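Local coordinates for protein aldehyde reductase YahK (Escherichia coli, PDB 1UUF) that reduces a wide range of aldehydes to the corresponding primary alcohols, using zinc and strongly preferring NADPH to NADH as electron donor, at residues Asp49-Ile54 with Arg87-Gly92; Gly195-Val200 with Gly218-Ala223. All coordinates share one frame; numbering follows the deposited sequence.

Contact 1: Asp49-Ile54 with Arg87-Gly92; sequences DVKIEI and RVVAVG
The guanidinium of Arg87 and the main chain of Glu53 meet through one water, which lies at the edge of the guanidinium and in its plane. This water accepts from Arg87 NH2 (3.2 Å) and donates to Glu53 O, an oxygen that also receives Arg87 N. With Glu53 N bonded to Arg87 O at 2.9 Å, the two residues form an antiparallel hydrogen-bonded pair. The pairing then illustrates how a strand absorbs an extra residue: Val89 and Ala90 both face Lys51, a classic beta bulge. Lys51 uses both of its backbone polar atoms there, N reaching Ala90 O at 2.9 Å and O receiving Val89 N at 2.7 Å in a nearly straight bond (172° at the hydrogen). Val89, turned toward the other strand by the bulge, lays its CG2 3.5 Å from Glu53 CB, while its CB approaches Lys51 CG. On the face opposite Lys51 and Glu53, Val50 and Val88 cross at about a right angle, CG1 of Val50 lying 3.7 Å from CG2 of Val88. Val50 CG1 is anti to the backbone N (chi1 -180°), which carries it into this apolar contact. Beyond the bulge the pairing ends where Gly92 N bonds to Asp49 O; the Asp49 carboxylate is anchored elsewhere, by Gly46 N and a salt bridge to Arg43. Both segments belong to the GroES-like domain of zinc-dependent alcohol dehydrogenases. Strand 152-156 pairs antiparallel with the far side of strand 49-58, and strand 103-106 pairs antiparallel with strand 84-91, Val104 touching both Ile52 and Val88.

Contact 2: Gly195-Val200 with Gly218-Ala223; sequences GKKVGV and GAHVVA
Four backbone hydrogen bonds join 195-200 and 218-223, whose strands 197-200 and 220-223 run parallel, their short axes 4.7 Å apart at closest approach and inclined by 27°. These neighbouring strands belong to a beta-alpha-beta unit of the Rossmann-type domain, with helix 205-216 as the connection. As is usual for parallel pairing, the N and O of one residue go to two residues of the other strand: Val198 N bonds to His220 O, while Val198 O accepts Val222 N at 2.9 Å, in the carbonyl plane, with Val221 between them. Lys197 and His220 run side by side and point the same way, CG of the lysine approaching the imidazole obliquely. The lysine chain is extended beyond CG, and its CE reaches Val222 CG2 at 3.8 Å, the two side chains meeting at a slant. Its ammonium is held beyond the pair by Ser257 and His254, with a cation-pi contact to Phe258. On the opposite face, Val198 CG2 packs against Ala219 CB at 3.7 Å. With chi1 of Val198 at 179°, CG2 sits beside the backbone N, the side on which Ala219 precedes the second strand. Further along this face, Val200 CG2 and Val221 CG1 stand 4.2 Å apart; Ile211 of the connecting helix touches Val200, and Ala214 touches Val221. Gly199 brings its bare CA within 3.2 Å of Val222 O, a CA-H...O contact. Gly218, with positive phi, ends the helix in a Schellman motif before the second strand begins. At this entrance, one water accepts from Gly195 N (3.0 Å) and donates to Gly218 O (3.2 Å).

Overall arrangement
Followed from the N terminus, the chain first closes a loop at contact 1, where strand 84-91 returns antiparallel to strand 49-58 after an excursion containing helix 61-68 and the catalytic-zinc ligands Cys60 and His82. It next supplies the four cysteines of the second zinc site and Cys178, the remaining protein ligand of the first. Contact 2 then closes a shorter loop through helix 205-216. The two loops are in series, neither enclosing nor crossing the other. Their centres lie 39 Å apart on opposite sides of the chain's centre: contact 1 pairs two strands of the mixed sheet to which the GroES-like region contributes, contact 2 two adjacent strands of the parallel Rossmann-type sheet.

Contact 1: Asp49-Ile54 with Arg87-Gly92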
loop_
_atom_site.group_PDB
_atom_site.type_symbol
_atom_site.label_atom_id
_atom_site.label_comp_id
_atom_site.label_asym_id
_atom_site.label_seq_id
_atom_site.Cartn_x
_atom_site.Cartn_y
_atom_site.Cartn_z
ATOM N N ASP A 49 -12.987 21.224 29.983
ATOM C CA ASP A 49 -11.698 21.801 29.604
ATOM C C ASP A 49 -10.570 21.772 30.624
ATOM O O ASP A 49 -10.789 21.767 31.835
ATOM C CB ASP A 49 -11.873 23.254 29.154
ATOM C CG ASP A 49 -12.672 23.376 27.882
ATOM O OD1 ASP A 49 -12.610 22.444 27.050
ATOM O OD2 ASP A 49 -13.349 24.414 27.708
ATOM N N VAL A 50 -9.350 21.773 30.094
ATOM C CA VAL A 50 -8.134 21.779 30.895
ATOM C C VAL A 50 -7.354 23.022 30.478
ATOM O O VAL A 50 -7.064 23.209 29.290
ATOM C CB VAL A 50 -7.255 20.534 30.608
ATOM C CG1 VAL A 50 -5.993 20.574 31.466
ATOM C CG2 VAL A 50 -8.045 19.264 30.872
ATOM N N LYS A 51 -7.041 23.882 31.444
ATOM C CA LYS A 51 -6.278 25.098 31.176
ATOM C C LYS A 51 -4.823 24.756 31.450
ATOM O O LYS A 51 -4.474 24.362 32.560
ATOM C CB LYS A 51 -6.733 26.230 32.094
ATOM C CG LYS A 51 -5.961 27.524 31.909
ATOM C CD LYS A 51 -6.485 28.598 32.851
ATOM C CE LYS A 51 -5.727 29.898 32.681
ATOM N NZ LYS A 51 -6.286 30.961 33.559
ATOM N N ILE A 52 -3.980 24.931 30.439
ATOM C CA ILE A 52 -2.568 24.576 30.528
ATOM C C ILE A 52 -1.589 25.731 30.386
ATOM O O ILE A 52 -1.695 26.534 29.459
ATOM C CB ILE A 52 -2.232 23.543 29.428
ATOM C CG1 ILE A 52 -3.148 22.325 29.570
ATOM C CG2 ILE A 52 -0.767 23.136 29.505
ATOM C CD1 ILE A 52 -3.085 21.380 28.389
ATOM N N GLU A 53 -0.632 25.802 31.308
ATOM C CA GLU A 53 0.416 26.814 31.264
ATOM C C GLU A 53 1.513 26.115 30.466
ATOM O O GLU A 53 2.136 25.169 30.952
ATOM C CB GLU A 53 0.917 27.131 32.673
ATOM C CG GLU A 53 1.920 28.269 32.745
ATOM C CD GLU A 53 1.310 29.610 32.375
ATOM O OE1 GLU A 53 0.198 29.910 32.856
ATOM O OE2 GLU A 53 1.946 30.368 31.612
ATOM N N ILE A 54 1.732 26.563 29.236
ATOM C CA ILE A 54 2.726 25.938 28.372
ATOM C C ILE A 54 4.166 26.200 28.791
ATOM O O ILE A 54 4.587 27.346 28.953
ATOM C CB ILE A 54 2.527 26.381 26.909
ATOM C CG1 ILE A 54 1.109 26.024 26.455
ATOM C CG2 ILE A 54 3.544 25.695 26.007
ATOM C CD1 ILE A 54 0.804 26.413 25.019
ATOM N N ARG A 87 1.931 22.512 32.356
ATOM C CA ARG A 87 1.312 22.123 33.616
ATOM C C ARG A 87 -0.131 22.606 33.694
ATOM O O ARG A 87 -0.449 23.711 33.259
ATOM C CB ARG A 87 2.116 22.699 34.784
ATOM C CG ARG A 87 3.559 22.208 34.840
ATOM C CD ARG A 87 4.331 22.852 35.985
ATOM N NE ARG A 87 5.686 22.315 36.108
ATOM C CZ ARG A 87 6.646 22.476 35.202
ATOM N NH1 ARG A 87 7.846 21.946 35.406
ATOM N NH2 ARG A 87 6.413 23.168 34.093
ATOM N N VAL A 88 -1.002 21.771 34.246
ATOM C CA VAL A 88 -2.409 22.128 34.378
ATOM C C VAL A 88 -2.560 23.241 35.410
ATOM O O VAL A 88 -2.058 23.132 36.530
ATOM C CB VAL A 88 -3.256 20.916 34.813
ATOM C CG1 VAL A 88 -4.715 21.332 35.002
ATOM C CG2 VAL A 88 -3.155 19.815 33.762
ATOM N N VAL A 89 -3.239 24.313 35.013
ATOM C CA VAL A 89 -3.471 25.457 35.889
ATOM C C VAL A 89 -4.849 25.339 36.533
ATOM O O VAL A 89 -5.027 25.655 37.709
ATOM C CB VAL A 89 -3.406 26.791 35.102
ATOM C CG1 VAL A 89 -3.759 27.950 36.017
ATOM C CG2 VAL A 89 -2.020 26.989 34.523
ATOM N N ALA A 90 -5.819 24.878 35.752
ATOM C CA ALA A 90 -7.180 24.709 36.238
ATOM C C ALA A 90 -7.916 23.703 35.363
ATOM O O ALA A 90 -7.486 23.410 34.247
ATOM C CB ALA A 90 -7.906 26.043 36.222
ATOM N N VAL A 91 -9.026 23.180 35.875
ATOM C CA VAL A 91 -9.828 22.210 35.140
ATOM C C VAL A 91 -11.316 22.466 35.346
ATOM O O VAL A 91 -11.729 22.978 36.389
ATOM C CB VAL A 91 -9.528 20.762 35.594
ATOM C CG1 VAL A 91 -8.087 20.401 35.281
ATOM C CG2 VAL A 91 -9.800 20.618 37.082
ATOM N N GLY A 92 -12.111 22.108 34.342
ATOM C CA GLY A 92 -13.550 22.282 34.435
ATOM C C GLY A 92 -14.097 21.351 35.498
ATOM O O GLY A 92 -13.414 20.414 35.910
HETATM O O HOH W 1 4.324 25.277 32.849
#

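Contact 2: Gly195-Val200 with Gly218-Ala223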
loop_
_atom_site.group_PDB
_atom_site.type_symbol
_atom_site.label_atom_id
_atom_site.label_comp_id
_atom_site.label_asym_id
_atom_site.label_seq_id
_atom_site.Cartn_x
_atom_site.Cartn_y
_atom_site.Cartn_z
ATOM N N GLY A 195 12.433 -9.687 15.756
ATOM C CA GLY A 195 12.267 -10.557 14.605
ATOM C C GLY A 195 11.892 -9.849 13.319
ATOM O O GLY A 195 11.773 -10.484 12.272
ATOM N N LYS A 196 11.697 -8.535 13.394
ATOM C CA LYS A 196 11.337 -7.746 12.222
ATOM C C LYS A 196 12.500 -6.861 11.809
ATOM O O LYS A 196 13.182 -6.291 12.658
ATOM C CB LYS A 196 10.137 -6.845 12.524
ATOM C CG LYS A 196 8.892 -7.573 13.001
ATOM C CD LYS A 196 8.398 -8.570 11.967
ATOM C CE LYS A 196 7.046 -9.141 12.366
ATOM N NZ LYS A 196 5.996 -8.089 12.354
ATOM N N LYS A 197 12.721 -6.749 10.502
ATOM C CA LYS A 197 13.779 -5.895 9.988
ATOM C C LYS A 197 13.063 -4.635 9.520
ATOM O O LYS A 197 12.263 -4.674 8.584
ATOM C CB LYS A 197 14.506 -6.566 8.823
ATOM C CG LYS A 197 15.698 -5.759 8.333
ATOM C CD LYS A 197 16.488 -6.484 7.259
ATOM C CE LYS A 197 17.677 -5.639 6.822
ATOM N NZ LYS A 197 18.473 -6.282 5.737
ATOM N N VAL A 198 13.342 -3.522 10.186
ATOM C CA VAL A 198 12.684 -2.262 9.880
ATOM C C VAL A 198 13.639 -1.187 9.396
ATOM O O VAL A 198 14.712 -0.986 9.966
ATOM C CB VAL A 198 11.950 -1.729 11.124
ATOM C CG1 VAL A 198 11.278 -0.396 10.812
ATOM C CG2 VAL A 198 10.934 -2.756 11.597
ATOM N N GLY A 199 13.238 -0.497 8.337
ATOM C CA GLY A 199 14.069 0.564 7.813
ATOM C C GLY A 199 13.471 1.914 8.141
ATOM O O GLY A 199 12.251 2.065 8.231
ATOM N N VAL A 200 14.335 2.893 8.360
ATOM C CA VAL A 200 13.888 4.248 8.640
ATOM C C VAL A 200 14.660 5.126 7.674
ATOM O O VAL A 200 15.891 5.163 7.709
ATOM C CB VAL A 200 14.192 4.674 10.087
ATOM C CG1 VAL A 200 13.818 6.143 10.282
ATOM C CG2 VAL A 200 13.395 3.807 11.061
ATOM N N GLY A 218 12.396 -3.103 19.752
ATOM C CA GLY A 218 13.094 -4.362 19.569
ATOM C C GLY A 218 13.342 -4.835 18.150
ATOM O O GLY A 218 13.790 -5.960 17.954
ATOM N N ALA A 219 13.062 -3.997 17.157
ATOM C CA ALA A 219 13.285 -4.393 15.774
ATOM C C ALA A 219 14.753 -4.230 15.397
ATOM O O ALA A 219 15.512 -3.562 16.102
ATOM C CB ALA A 219 12.419 -3.546 14.840
ATOM N N HIS A 220 15.158 -4.879 14.311
ATOM C CA HIS A 220 16.516 -4.731 13.811
ATOM C C HIS A 220 16.332 -3.515 12.914
ATOM O O HIS A 220 15.604 -3.574 11.922
ATOM C CB HIS A 220 16.935 -5.944 12.988
ATOM C CG HIS A 220 18.310 -5.827 12.414
ATOM N ND1 HIS A 220 18.580 -5.111 11.268
ATOM C CD2 HIS A 220 19.500 -6.313 12.843
ATOM C CE1 HIS A 220 19.876 -5.160 11.016
ATOM N NE2 HIS A 220 20.456 -5.883 11.957
ATOM N N VAL A 221 16.981 -2.414 13.270
ATOM C CA VAL A 221 16.813 -1.164 12.539
ATOM C C VAL A 221 17.922 -0.762 11.577
ATOM O O VAL A 221 19.094 -0.740 11.939
ATOM C CB VAL A 221 16.611 -0.005 13.536
ATOM C CG1 VAL A 221 16.348 1.299 12.791
ATOM C CG2 VAL A 221 15.463 -0.333 14.474
ATOM N N VAL A 222 17.530 -0.443 10.346
ATOM C CA VAL A 222 18.471 0.010 9.332
ATOM C C VAL A 222 18.079 1.438 8.973
ATOM O O VAL A 222 16.951 1.686 8.541
ATOM C CB VAL A 222 18.409 -0.849 8.054
ATOM C CG1 VAL A 222 19.418 -0.324 7.035
ATOM C CG2 VAL A 222 18.707 -2.303 8.390
ATOM N N ALA A 223 18.996 2.378 9.180
ATOM C CA ALA A 223 18.728 3.770 8.857
ATOM C C ALA A 223 19.299 4.082 7.487
ATOM O O ALA A 223 20.378 3.609 7.141
ATOM C CB ALA A 223 19.357 4.687 9.900
HETATM O O HOH W 2 15.102 -8.396 16.289
#